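Local coordinates for protein 2',5'-phosphodiesterase 12 (PDB 4Z0V) that is a human enzyme of the endonuclease/exonuclease/phosphatase family, joining a DNase I-like domain to an N-terminal E-set-like beta domain and modelled with a magnesium ion, at residues A[8-13]-A[37-42]; A[25-30]-A[77-82]; A[301-306]-A[363-368]. All blocks are in the same frame, centred on the assembly; numbering follows the deposited sequence.

Contact 1 (A[8-13]-A[37-42]); sequences PAFTEL and ASSLFR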
ATOM      1  N   PRO A   8      31.224   8.986   2.682  1.00 31.65           N
ATOM      2  CA  PRO A   8      30.049   8.104   2.770  1.00 30.14           C
ATOM      3  C   PRO A   8      29.858   7.650   4.215  1.00 31.86           C
ATOM      4  O   PRO A   8      30.830   7.295   4.881  1.00 28.70           O
ATOM      5  CB  PRO A   8      30.401   6.939   1.828  1.00 31.39           C
ATOM      6  CG  PRO A   8      31.509   7.467   0.955  1.00 34.98           C
ATOM      7  CD  PRO A   8      32.271   8.394   1.824  1.00 31.18           C
ATOM      8  N   ALA A   9      28.633   7.776   4.728  1.00 30.81           N
ATOM      9  CA  ALA A   9      28.313   7.425   6.111  1.00 32.27           C
ATOM     10  C   ALA A   9      26.859   7.018   6.249  1.00 39.29           C
ATOM     11  O   ALA A   9      25.997   7.603   5.602  1.00 40.23           O
ATOM     12  CB  ALA A   9      28.620   8.596   7.045  1.00 32.98           C
ATOM     13  N   PHE A  10      26.596   5.972   7.048  1.00 37.96           N
ATOM     14  CA  PHE A  10      25.245   5.501   7.351  1.00 38.07           C
ATOM     15  C   PHE A  10      24.731   6.352   8.511  1.00 43.75           C
ATOM     16  O   PHE A  10      25.294   6.268   9.599  1.00 44.67           O
ATOM     17  CB  PHE A  10      25.210   3.978   7.698  1.00 39.15           C
ATOM     18  CG  PHE A  10      25.456   3.008   6.565  1.00 39.54           C
ATOM     19  CD1 PHE A  10      24.505   2.822   5.567  1.00 42.46           C
ATOM     20  CD2 PHE A  10      26.613   2.240   6.524  1.00 40.45           C
ATOM     21  CE1 PHE A  10      24.741   1.938   4.506  1.00 43.30           C
ATOM     22  CE2 PHE A  10      26.843   1.349   5.470  1.00 43.76           C
ATOM     23  CZ  PHE A  10      25.911   1.206   4.465  1.00 42.30           C
ATOM     24  N   THR A  11      23.723   7.225   8.263  1.00 39.58           N
ATOM     25  CA  THR A  11      23.106   8.085   9.287  1.00 38.31           C
ATOM     26  C   THR A  11      22.183   7.253  10.173  1.00 40.15           C
ATOM     27  O   THR A  11      21.988   7.565  11.352  1.00 39.28           O
ATOM     28  CB  THR A  11      22.350   9.249   8.658  1.00 44.82           C
ATOM     29  OG1 THR A  11      21.348   8.744   7.773  1.00 41.39           O
ATOM     30  CG2 THR A  11      23.264  10.206   7.929  1.00 43.78           C
ATOM     31  N   GLU A  12      21.596   6.198   9.590  1.00 34.36           N
ATOM     32  CA  GLU A  12      20.728   5.267  10.301  1.00 32.84           C
ATOM     33  C   GLU A  12      21.126   3.885   9.852  1.00 34.94           C
ATOM     34  O   GLU A  12      21.396   3.686   8.670  1.00 36.41           O
ATOM     35  CB  GLU A  12      19.226   5.544  10.039  1.00 33.84           C
ATOM     36  CG  GLU A  12      18.747   6.915  10.492  1.00 43.44           C
ATOM     37  CD  GLU A  12      17.276   7.215  10.298  1.00 55.82           C
ATOM     38  OE1 GLU A  12      16.829   7.320   9.132  1.00 34.39           O
ATOM     39  OE2 GLU A  12      16.576   7.384  11.322  1.00 51.60           O
ATOM     40  N   LEU A  13      21.302   2.989  10.804  1.00 27.56           N
ATOM     41  CA  LEU A  13      21.651   1.588  10.584  1.00 26.35           C
ATOM     42  C   LEU A  13      20.902   0.859  11.653  1.00 28.54           C
ATOM     43  O   LEU A  13      21.198   1.071  12.844  1.00 29.05           O
ATOM     44  CB  LEU A  13      23.178   1.365  10.621  1.00 25.84           C
ATOM     45  CG  LEU A  13      23.633  -0.001  10.145  1.00 30.01           C
ATOM     46  CD1 LEU A  13      23.375  -0.173   8.672  1.00 29.58           C
ATOM     47  CD2 LEU A  13      25.091  -0.204  10.422  1.00 30.31           C
ATOM     48  N   ALA A  37      24.319   0.619  -3.960  1.00 29.86           N
ATOM     49  CA  ALA A  37      24.967  -0.126  -5.044  1.00 29.25           C
ATOM     50  C   ALA A  37      26.494  -0.022  -4.953  1.00 27.55           C
ATOM     51  O   ALA A  37      27.196  -0.929  -5.396  1.00 27.82           O
ATOM     52  CB  ALA A  37      24.498   0.399  -6.395  1.00 30.61           C
ATOM     53  N   SER A  38      26.996   1.078  -4.363  1.00 21.35           N
ATOM     54  CA  SER A  38      28.430   1.343  -4.197  1.00 21.47           C
ATOM     55  C   SER A  38      28.925   0.873  -2.823  1.00 24.44           C
ATOM     56  O   SER A  38      30.101   1.018  -2.511  1.00 24.58           O
ATOM     57  CB  SER A  38      28.700   2.841  -4.346  1.00 26.28           C
ATOM     58  OG  SER A  38      28.060   3.385  -5.488  1.00 39.43           O
ATOM     59  N   SER A  39      28.014   0.379  -1.982  1.00 19.45           N
ATOM     60  CA  SER A  39      28.366  -0.052  -0.630  1.00 17.38           C
ATOM     61  C   SER A  39      28.614  -1.559  -0.550  1.00 17.83           C
ATOM     62  O   SER A  39      28.267  -2.287  -1.467  1.00 18.25           O
ATOM     63  CB  SER A  39      27.274   0.374   0.350  1.00 19.01           C
ATOM     64  OG  SER A  39      27.258   1.791   0.433  1.00 21.38           O
ATOM     65  N   LEU A  40      29.281  -2.016   0.523  1.00 13.14           N
ATOM     66  CA  LEU A  40      29.622  -3.438   0.686  1.00 13.01           C
ATOM     67  C   LEU A  40      28.784  -4.024   1.795  1.00 13.86           C
ATOM     68  O   LEU A  40      28.633  -3.392   2.841  1.00 13.94           O
ATOM     69  CB  LEU A  40      31.125  -3.610   1.037  1.00 13.73           C
ATOM     70  CG  LEU A  40      32.179  -3.011   0.073  1.00 17.86           C
ATOM     71  CD1 LEU A  40      33.590  -3.266   0.597  1.00 18.55           C
ATOM     72  CD2 LEU A  40      32.036  -3.558  -1.340  1.00 19.95           C
ATOM     73  N   PHE A  41      28.236  -5.206   1.577  1.00 10.88           N
ATOM     74  CA  PHE A  41      27.430  -5.885   2.589  1.00 11.57           C
ATOM     75  C   PHE A  41      27.914  -7.291   2.772  1.00 14.64           C
ATOM     76  O   PHE A  41      28.270  -7.963   1.802  1.00 14.58           O
ATOM     77  CB  PHE A  41      25.941  -5.934   2.164  1.00 13.59           C
ATOM     78  CG  PHE A  41      25.340  -4.577   1.927  1.00 15.60           C
ATOM     79  CD1 PHE A  41      24.933  -3.787   2.989  1.00 16.80           C
ATOM     80  CD2 PHE A  41      25.169  -4.090   0.635  1.00 18.31           C
ATOM     81  CE1 PHE A  41      24.404  -2.504   2.769  1.00 18.75           C
ATOM     82  CE2 PHE A  41      24.629  -2.812   0.418  1.00 20.60           C
ATOM     83  CZ  PHE A  41      24.256  -2.031   1.485  1.00 17.40           C
ATOM     84  N   ARG A  42      27.898  -7.762   3.997  1.00 11.12           N
ATOM     85  CA  ARG A  42      28.228  -9.162   4.250  1.00 11.03           C
ATOM     86  C   ARG A  42      27.448  -9.603   5.466  1.00 13.51           C
ATOM     87  O   ARG A  42      27.479  -8.919   6.474  1.00 14.46           O
ATOM     88  CB  ARG A  42      29.744  -9.383   4.449  1.00 14.30           C
ATOM     89  CG  ARG A  42      30.118 -10.838   4.785  1.00 23.43           C
ATOM     90  CD  ARG A  42      29.799 -11.818   3.652  1.00 32.32           C
ATOM     91  NE  ARG A  42      30.783 -11.727   2.566  1.00 35.47           N
ATOM     92  CZ  ARG A  42      30.927 -12.645   1.617  1.00 45.06           C
ATOM     93  NH1 ARG A  42      31.837 -12.485   0.663  1.00 36.46           N
ATOM     94  NH2 ARG A  42      30.159 -13.723   1.608  1.00 28.04           N
TER
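F10 reaches S39 and F41 with a single atom, a clear example of how one aromatic residue can span the space between two beta layers. Its CB leaves the strand 9-14 backbone pointing at the opposing segment and only sets the direction. CG sits beside the backbone N (chi1 -71°), on the side away from the carbonyl carbon, and this sends the ring across the gap. The ring atoms before the tip stay beyond contact distance of 37-42. CZ alone completes the crossing, 4.3 Å from S39 OG and likewise 4.3 Å from F41 CE1. The two phenyl planes are inclined by roughly 48°, and each ring is approached obliquely, so the pair is loose apolar packing and not a stack. The rest of the F10 side chain is taken up by C81, L29, L31 and P83, which extend the hydrophobic filling between the two-stranded sheet 9-14/28-32 and the four-stranded sheet that contains 40-46. Directly after F10 the chain turns a corner, and T11 with E12 forms a classic beta bulge opposite S30. The S39 hydroxyl is already engaged, hydrogen-bonded with D35 O and with G84 N, so its meeting with F10 CZ is simple proximity. Chemically, the contact is held by dispersion and by the exclusion of water: the aromatic carbons need no directional bond, while the hydroxyl of the buried S39 finds its partners in the neighbouring loops.

Contact 2 (A[25-30]-A[77-82]); sequences VCPKLS and LKLHCT
P27 and L79 meet at the centre of a face-to-face beta packing of the kind found in Ig-like E-set sandwiches, where two sheets are joined through side chains instead of backbone bonds. One layer contributes 25-30, leading into strand 28-32; the other contributes strand 77-82 of the four-stranded sheet. The two segments run in the same sense, and their CA atoms stand 8.7 Å apart at P27 and L79, a spacing that belongs to stacked layers and not to paired strands. Every second residue takes part: V25, P27 and L29 on one side, L77 and L79 on the other. At the middle pair the side chains cross at about a right angle. L79 CG lies anti to its backbone N (chi1 170°), beside the carbonyl carbon, and the CD2 branch is the one that bears on the proline ring, 3.8 Å from P27 CG. The same methyl is shared with L29, two residues further on, for L29 CD2 lies 4.4 Å from L79 CD2, a looser approach of methyl to methyl. W43 packs on both V25 and L79, and F41 on L29, closing the core from strand 40-46. The intervening residues serve other faces: K28 makes a salt bridge with D190 of helix 185-198, which ties this layer to the DNase I-like part of the chain, and K78 pairs with E94. At the far end the packing finishes with two branch methyls, V25 CG2 against L77 CD1 at 4.2 Å.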
ATOM      1  N   VAL A  25      15.142 -10.223   5.944  1.00 14.06           N
ATOM      2  CA  VAL A  25      15.652  -9.303   6.962  1.00 13.41           C
ATOM      3  C   VAL A  25      16.103  -8.069   6.195  1.00 16.95           C
ATOM      4  O   VAL A  25      17.074  -8.153   5.426  1.00 13.83           O
ATOM      5  CB  VAL A  25      16.807  -9.925   7.804  1.00 15.54           C
ATOM      6  CG1 VAL A  25      17.316  -8.918   8.836  1.00 16.09           C
ATOM      7  CG2 VAL A  25      16.356 -11.210   8.491  1.00 14.94           C
ATOM      8  N   CYS A  26      15.357  -6.962   6.349  1.00 16.05           N
ATOM      9  CA  CYS A  26      15.567  -5.735   5.581  1.00 15.86           C
ATOM     10  C   CYS A  26      16.089  -4.628   6.478  1.00 18.14           C
ATOM     11  O   CYS A  26      15.315  -3.971   7.174  1.00 17.16           O
ATOM     12  CB  CYS A  26      14.268  -5.331   4.884  1.00 16.43           C
ATOM     13  SG  CYS A  26      13.532  -6.651   3.890  1.00 20.63           S
ATOM     14  N   PRO A  27      17.414  -4.429   6.510  1.00 14.33           N
ATOM     15  CA  PRO A  27      17.957  -3.399   7.395  1.00 14.03           C
ATOM     16  C   PRO A  27      17.570  -1.999   6.969  1.00 16.40           C
ATOM     17  O   PRO A  27      17.486  -1.719   5.773  1.00 15.63           O
ATOM     18  CB  PRO A  27      19.478  -3.575   7.270  1.00 16.63           C
ATOM     19  CG  PRO A  27      19.698  -4.273   5.979  1.00 21.01           C
ATOM     20  CD  PRO A  27      18.478  -5.124   5.758  1.00 15.65           C
ATOM     21  N   LYS A  28      17.392  -1.115   7.956  1.00 14.41           N
ATOM     22  CA  LYS A  28      17.201   0.299   7.693  1.00 14.56           C
ATOM     23  C   LYS A  28      18.600   0.849   7.519  1.00 21.85           C
ATOM     24  O   LYS A  28      19.463   0.571   8.357  1.00 20.80           O
ATOM     25  CB  LYS A  28      16.433   0.979   8.851  1.00 16.37           C
ATOM     26  CG  LYS A  28      16.187   2.474   8.646  1.00 17.87           C
ATOM     27  CD  LYS A  28      15.315   2.965   9.794  1.00 21.42           C
ATOM     28  CE  LYS A  28      15.077   4.432   9.774  1.00 44.20           C
ATOM     29  NZ  LYS A  28      14.090   4.824  10.814  1.00 51.85           N
ATOM     30  N   LEU A  29      18.863   1.480   6.382  1.00 22.29           N
ATOM     31  CA  LEU A  29      20.152   2.110   6.082  1.00 24.84           C
ATOM     32  C   LEU A  29      19.883   3.442   5.494  1.00 33.89           C
ATOM     33  O   LEU A  29      19.358   3.513   4.386  1.00 36.26           O
ATOM     34  CB  LEU A  29      21.063   1.336   5.098  1.00 26.16           C
ATOM     35  CG  LEU A  29      20.947  -0.146   4.864  1.00 32.39           C
ATOM     36  CD1 LEU A  29      21.595  -0.480   3.560  1.00 33.39           C
ATOM     37  CD2 LEU A  29      21.700  -0.916   5.907  1.00 36.91           C
ATOM     38  N   SER A  30      20.176   4.493   6.204  1.00 31.18           N
ATOM     39  CA  SER A  30      19.983   5.808   5.608  1.00 31.50           C
ATOM     40  C   SER A  30      21.387   6.260   5.288  1.00 37.88           C
ATOM     41  O   SER A  30      22.249   6.275   6.171  1.00 35.80           O
ATOM     42  CB  SER A  30      19.213   6.732   6.541  1.00 34.27           C
ATOM     43  OG  SER A  30      17.986   6.141   6.948  1.00 41.29           O
ATOM     44  N   LEU A  77      22.194 -13.023  14.014  1.00 11.83           N
ATOM     45  CA  LEU A  77      22.815 -12.650  12.737  1.00 10.00           C
ATOM     46  C   LEU A  77      23.591 -11.381  12.924  1.00 14.19           C
ATOM     47  O   LEU A  77      23.342 -10.626  13.859  1.00 14.12           O
ATOM     48  CB  LEU A  77      21.690 -12.433  11.675  1.00 10.35           C
ATOM     49  CG  LEU A  77      20.712 -13.586  11.445  1.00 14.22           C
ATOM     50  CD1 LEU A  77      19.583 -13.123  10.451  1.00 15.40           C
ATOM     51  CD2 LEU A  77      21.436 -14.825  10.881  1.00 13.12           C
ATOM     52  N   LYS A  78      24.531 -11.119  12.030  1.00 11.53           N
ATOM     53  CA  LYS A  78      25.280  -9.881  12.107  1.00 10.29           C
ATOM     54  C   LYS A  78      25.457  -9.353  10.690  1.00 13.99           C
ATOM     55  O   LYS A  78      25.759 -10.130   9.786  1.00 11.28           O
ATOM     56  CB  LYS A  78      26.663 -10.145  12.763  1.00 13.51           C
ATOM     57  CG  LYS A  78      27.540  -8.880  12.859  1.00 19.56           C
ATOM     58  CD  LYS A  78      28.786  -9.081  13.697  1.00 25.46           C
ATOM     59  CE  LYS A  78      29.947  -9.604  12.902  1.00 35.42           C
ATOM     60  NZ  LYS A  78      31.211  -9.424  13.647  1.00 38.97           N
ATOM     61  N   LEU A  79      25.270  -8.049  10.503  1.00 13.06           N
ATOM     62  CA  LEU A  79      25.501  -7.427   9.197  1.00 12.49           C
ATOM     63  C   LEU A  79      26.710  -6.528   9.285  1.00 15.54           C
ATOM     64  O   LEU A  79      26.787  -5.698  10.193  1.00 14.22           O
ATOM     65  CB  LEU A  79      24.272  -6.600   8.722  1.00 12.05           C
ATOM     66  CG  LEU A  79      24.484  -5.686   7.461  1.00 16.76           C
ATOM     67  CD1 LEU A  79      24.759  -6.510   6.198  1.00 16.36           C
ATOM     68  CD2 LEU A  79      23.277  -4.743   7.248  1.00 18.18           C
ATOM     69  N   HIS A  80      27.643  -6.697   8.340  1.00 13.57           N
ATOM     70  CA  HIS A  80      28.755  -5.790   8.121  1.00 13.74           C
ATOM     71  C   HIS A  80      28.383  -4.932   6.948  1.00 16.73           C
ATOM     72  O   HIS A  80      28.047  -5.477   5.894  1.00 13.68           O
ATOM     73  CB  HIS A  80      30.075  -6.528   7.797  1.00 15.60           C
ATOM     74  CG  HIS A  80      31.160  -5.598   7.306  1.00 20.89           C
ATOM     75  ND1 HIS A  80      31.162  -5.091   5.999  1.00 24.30           N
ATOM     76  CD2 HIS A  80      32.205  -5.063   7.977  1.00 24.13           C
ATOM     77  CE1 HIS A  80      32.210  -4.286   5.924  1.00 23.92           C
ATOM     78  NE2 HIS A  80      32.886  -4.257   7.083  1.00 24.92           N
ATOM     79  N   CYS A  81      28.574  -3.622   7.051  1.00 15.11           N
ATOM     80  CA  CYS A  81      28.350  -2.798   5.880  1.00 17.03           C
ATOM     81  C   CYS A  81      29.349  -1.664   5.817  1.00 17.01           C
ATOM     82  O   CYS A  81      29.643  -1.030   6.831  1.00 17.01           O
ATOM     83  CB  CYS A  81      26.916  -2.298   5.787  1.00 21.02           C
ATOM     84  SG  CYS A  81      26.224  -1.761   7.351  1.00 27.80           S
ATOM     85  N   THR A  82      29.903  -1.469   4.632  1.00 13.43           N
ATOM     86  CA  THR A  82      30.879  -0.409   4.328  1.00 13.41           C
ATOM     87  C   THR A  82      30.214   0.569   3.373  1.00 17.15           C
ATOM     88  O   THR A  82      29.894   0.172   2.254  1.00 16.27           O
ATOM     89  CB  THR A  82      32.179  -0.984   3.751  1.00 18.57           C
ATOM     90  OG1 THR A  82      32.769  -1.842   4.713  1.00 17.82           O
ATOM     91  CG2 THR A  82      33.204   0.116   3.439  1.00 16.15           C
TER

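Contact 3 (A[301-306]-A[363-368]); sequences QMAVAL and MSLTHF
Side-chain torsions on both partners set up the meeting of L306 with H367. In L306, CG stands beside the backbone N and anti to the carbonyl carbon, and the extended second torsion carries CD1 outward from the helix. In H367, CG lies between the backbone N and the carbonyl carbon (chi1 76°), the crowded position, which brings the ring toward the helix; chi2 of 84° then sets its plane so that one face meets that methyl. The result is a CH-pi contact: L306 CD1 sits 3.6 Å from the centroid of the H367 ring and only 16° off its normal. It is displaced a little toward the rim, with H367 CD2 its nearest atom, 3.5 Å from L306 CD1. One helical turn earlier, A303 CB touches L365 CD1 at 3.8 Å. A303 and L306, one turn apart on helix 295-316, thus face L365 and H367, alternate residues of the extended segment. The helix forms the crossover between the parallel strands 280-287 and 322-327, a beta-alpha-beta unit of the DNase I-like fold, and the outlying segment lies against its outer side. L245 packs on both A303 and L365. F339 of helix 335-342 meets the H367 ring edge-to-face, and its carbonyl takes a hydrogen bond from NE2. With ND1 hydrogen-bonded to the backbone N of F369, the imidazole is fixed by its two nitrogens, a pattern consistent with a neutral ring protonated on NE2. Such a ring could offer its pi face to a methyl while its polar rim is satisfied elsewhere.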
ATOM      1  N   GLN A 301     -16.955  12.520  -2.246  1.00 13.58           N
ATOM      2  CA  GLN A 301     -15.481  12.412  -2.215  1.00 12.92           C
ATOM      3  C   GLN A 301     -14.931  11.934  -3.575  1.00 15.51           C
ATOM      4  O   GLN A 301     -13.953  12.508  -4.090  1.00 14.52           O
ATOM      5  CB  GLN A 301     -15.017  11.482  -1.089  1.00 13.04           C
ATOM      6  CG  GLN A 301     -15.273  12.046   0.281  1.00 11.60           C
ATOM      7  CD  GLN A 301     -14.716  11.218   1.412  1.00 14.28           C
ATOM      8  OE1 GLN A 301     -14.661   9.978   1.348  1.00 14.37           O
ATOM      9  NE2 GLN A 301     -14.448  11.878   2.544  1.00 11.69           N
ATOM     10  N   MET A 302     -15.595  10.936  -4.180  1.00 12.07           N
ATOM     11  CA  MET A 302     -15.206  10.415  -5.494  1.00 11.87           C
ATOM     12  C   MET A 302     -15.349  11.504  -6.577  1.00 16.23           C
ATOM     13  O   MET A 302     -14.471  11.620  -7.434  1.00 15.24           O
ATOM     14  CB  MET A 302     -16.026   9.151  -5.843  1.00 13.35           C
ATOM     15  CG  MET A 302     -15.714   8.543  -7.229  1.00 17.39           C
ATOM     16  SD  MET A 302     -13.957   8.162  -7.518  1.00 21.49           S
ATOM     17  CE  MET A 302     -13.590   7.245  -6.175  1.00 18.17           C
ATOM     18  N   ALA A 303     -16.412  12.318  -6.523  1.00 13.10           N
ATOM     19  CA  ALA A 303     -16.613  13.401  -7.500  1.00 12.99           C
ATOM     20  C   ALA A 303     -15.462  14.439  -7.407  1.00 16.35           C
ATOM     21  O   ALA A 303     -14.943  14.879  -8.443  1.00 16.64           O
ATOM     22  CB  ALA A 303     -17.956  14.076  -7.251  1.00 13.92           C
ATOM     23  N   VAL A 304     -15.027  14.765  -6.170  1.00 11.80           N
ATOM     24  CA  VAL A 304     -13.884  15.682  -5.940  1.00 10.97           C
ATOM     25  C   VAL A 304     -12.621  15.011  -6.502  1.00 12.91           C
ATOM     26  O   VAL A 304     -11.820  15.668  -7.191  1.00 12.01           O
ATOM     27  CB  VAL A 304     -13.692  16.033  -4.440  1.00 13.80           C
ATOM     28  CG1 VAL A 304     -12.393  16.835  -4.207  1.00 12.94           C
ATOM     29  CG2 VAL A 304     -14.892  16.790  -3.871  1.00 13.79           C
ATOM     30  N   ALA A 305     -12.414  13.732  -6.139  1.00 11.02           N
ATOM     31  CA  ALA A 305     -11.206  12.997  -6.568  1.00 11.37           C
ATOM     32  C   ALA A 305     -11.088  12.988  -8.074  1.00 14.96           C
ATOM     33  O   ALA A 305     -10.023  13.290  -8.599  1.00 12.67           O
ATOM     34  CB  ALA A 305     -11.220  11.556  -6.036  1.00 12.45           C
ATOM     35  N   LEU A 306     -12.169  12.631  -8.775  1.00 11.60           N
ATOM     36  CA  LEU A 306     -12.113  12.539 -10.237  1.00 12.83           C
ATOM     37  C   LEU A 306     -11.895  13.908 -10.892  1.00 15.37           C
ATOM     38  O   LEU A 306     -11.112  13.978 -11.846  1.00 14.27           O
ATOM     39  CB  LEU A 306     -13.356  11.836 -10.808  1.00 12.01           C
ATOM     40  CG  LEU A 306     -13.494  10.332 -10.447  1.00 15.96           C
ATOM     41  CD1 LEU A 306     -14.793   9.739 -11.058  1.00 14.96           C
ATOM     42  CD2 LEU A 306     -12.258   9.504 -10.905  1.00 18.25           C
ATOM     43  N   MET A 363     -28.447  14.635  -6.206  1.00 21.42           N
ATOM     44  CA  MET A 363     -27.812  15.409  -7.271  1.00 19.18           C
ATOM     45  C   MET A 363     -27.372  14.465  -8.361  1.00 21.85           C
ATOM     46  O   MET A 363     -27.233  13.258  -8.137  1.00 21.54           O
ATOM     47  CB  MET A 363     -26.645  16.284  -6.748  1.00 20.87           C
ATOM     48  CG  MET A 363     -25.483  15.493  -6.190  1.00 23.53           C
ATOM     49  SD  MET A 363     -24.085  16.486  -5.620  1.00 26.92           S
ATOM     50  CE  MET A 363     -24.757  17.226  -4.127  1.00 24.01           C
ATOM     51  N   SER A 364     -27.204  15.025  -9.552  1.00 19.09           N
ATOM     52  CA  SER A 364     -26.742  14.327 -10.737  1.00 20.01           C
ATOM     53  C   SER A 364     -25.247  14.594 -10.877  1.00 24.40           C
ATOM     54  O   SER A 364     -24.822  15.740 -10.726  1.00 27.03           O
ATOM     55  CB  SER A 364     -27.501  14.831 -11.962  1.00 25.80           C
ATOM     56  OG  SER A 364     -27.193  14.045 -13.104  1.00 37.66           O
ATOM     57  N   LEU A 365     -24.446  13.559 -11.122  1.00 19.40           N
ATOM     58  CA  LEU A 365     -22.993  13.725 -11.317  1.00 18.18           C
ATOM     59  C   LEU A 365     -22.571  13.046 -12.584  1.00 18.36           C
ATOM     60  O   LEU A 365     -23.110  11.996 -12.903  1.00 18.08           O
ATOM     61  CB  LEU A 365     -22.164  13.142 -10.152  1.00 18.03           C
ATOM     62  CG  LEU A 365     -22.413  13.641  -8.719  1.00 22.50           C
ATOM     63  CD1 LEU A 365     -21.559  12.851  -7.750  1.00 22.20           C
ATOM     64  CD2 LEU A 365     -22.135  15.126  -8.576  1.00 24.42           C
ATOM     65  N   THR A 366     -21.580  13.620 -13.284  1.00 15.23           N
ATOM     66  CA  THR A 366     -21.043  13.054 -14.520  0.50 15.24           C
ATOM     67  C   THR A 366     -19.537  13.179 -14.579  1.00 18.69           C
ATOM     68  O   THR A 366     -18.981  14.153 -14.088  1.00 19.64           O
ATOM     69  CB  THR A 366     -21.627  13.748 -15.759  0.50 22.25           C
ATOM     70  OG1 THR A 366     -21.426  15.151 -15.649  0.50 25.48           O
ATOM     71  CG2 THR A 366     -23.071  13.431 -15.974  0.50 19.92           C
ATOM     72  N   HIS A 367     -18.883  12.208 -15.208  1.00 15.18           N
ATOM     73  CA  HIS A 367     -17.430  12.285 -15.411  1.00 13.48           C
ATOM     74  C   HIS A 367     -17.141  11.614 -16.737  1.00 16.14           C
ATOM     75  O   HIS A 367     -17.940  10.765 -17.187  1.00 16.37           O
ATOM     76  CB  HIS A 367     -16.598  11.713 -14.235  1.00 13.56           C
ATOM     77  CG  HIS A 367     -16.560  10.220 -14.177  1.00 15.48           C
ATOM     78  ND1 HIS A 367     -15.659   9.497 -14.935  1.00 16.49           N
ATOM     79  CD2 HIS A 367     -17.315   9.361 -13.455  1.00 16.10           C
ATOM     80  CE1 HIS A 367     -15.900   8.223 -14.667  1.00 15.77           C
ATOM     81  NE2 HIS A 367     -16.892   8.090 -13.782  1.00 15.67           N
ATOM     82  N   PHE A 368     -15.987  11.922 -17.342  1.00 13.55           N
ATOM     83  CA  PHE A 368     -15.676  11.353 -18.652  1.00 15.37           C
ATOM     84  C   PHE A 368     -14.515  10.380 -18.640  1.00 18.18           C
ATOM     85  O   PHE A 368     -13.998  10.058 -19.712  1.00 15.95           O
ATOM     86  CB  PHE A 368     -15.436  12.469 -19.698  1.00 17.96           C
ATOM     87  CG  PHE A 368     -16.570  13.465 -19.715  1.00 20.04           C
ATOM     88  CD1 PHE A 368     -17.844  13.085 -20.121  1.00 23.37           C
ATOM     89  CD2 PHE A 368     -16.380  14.765 -19.261  1.00 22.70           C
ATOM     90  CE1 PHE A 368     -18.903  13.996 -20.108  1.00 24.29           C
ATOM     91  CE2 PHE A 368     -17.438  15.677 -19.248  1.00 26.16           C
ATOM     92  CZ  PHE A 368     -18.695  15.283 -19.662  1.00 24.02           C
TER

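How the contacts relate
Contacts 1 and 2 are two parts of one core, their centres 8 Å apart in the N-terminal E-set-like domain. Their segments alternate along the chain: strands 9-14 and 28-32 pair in one sheet, 40-46 and 77-82 in the other, so each contact joins the same two layers. They touch directly, with T11 N 2.7 Å from S30 O. Contact 3 belongs to the DNase I-like domain, on the opposite side of the chain's centre, about 48 Å from contact 1 and 47 Å from contact 2, centre to centre; its nearest atoms are about 32 Å from contact 1 and about 31 Å from contact 2. None of the three contacts includes the magnesium ion; all are structural packing.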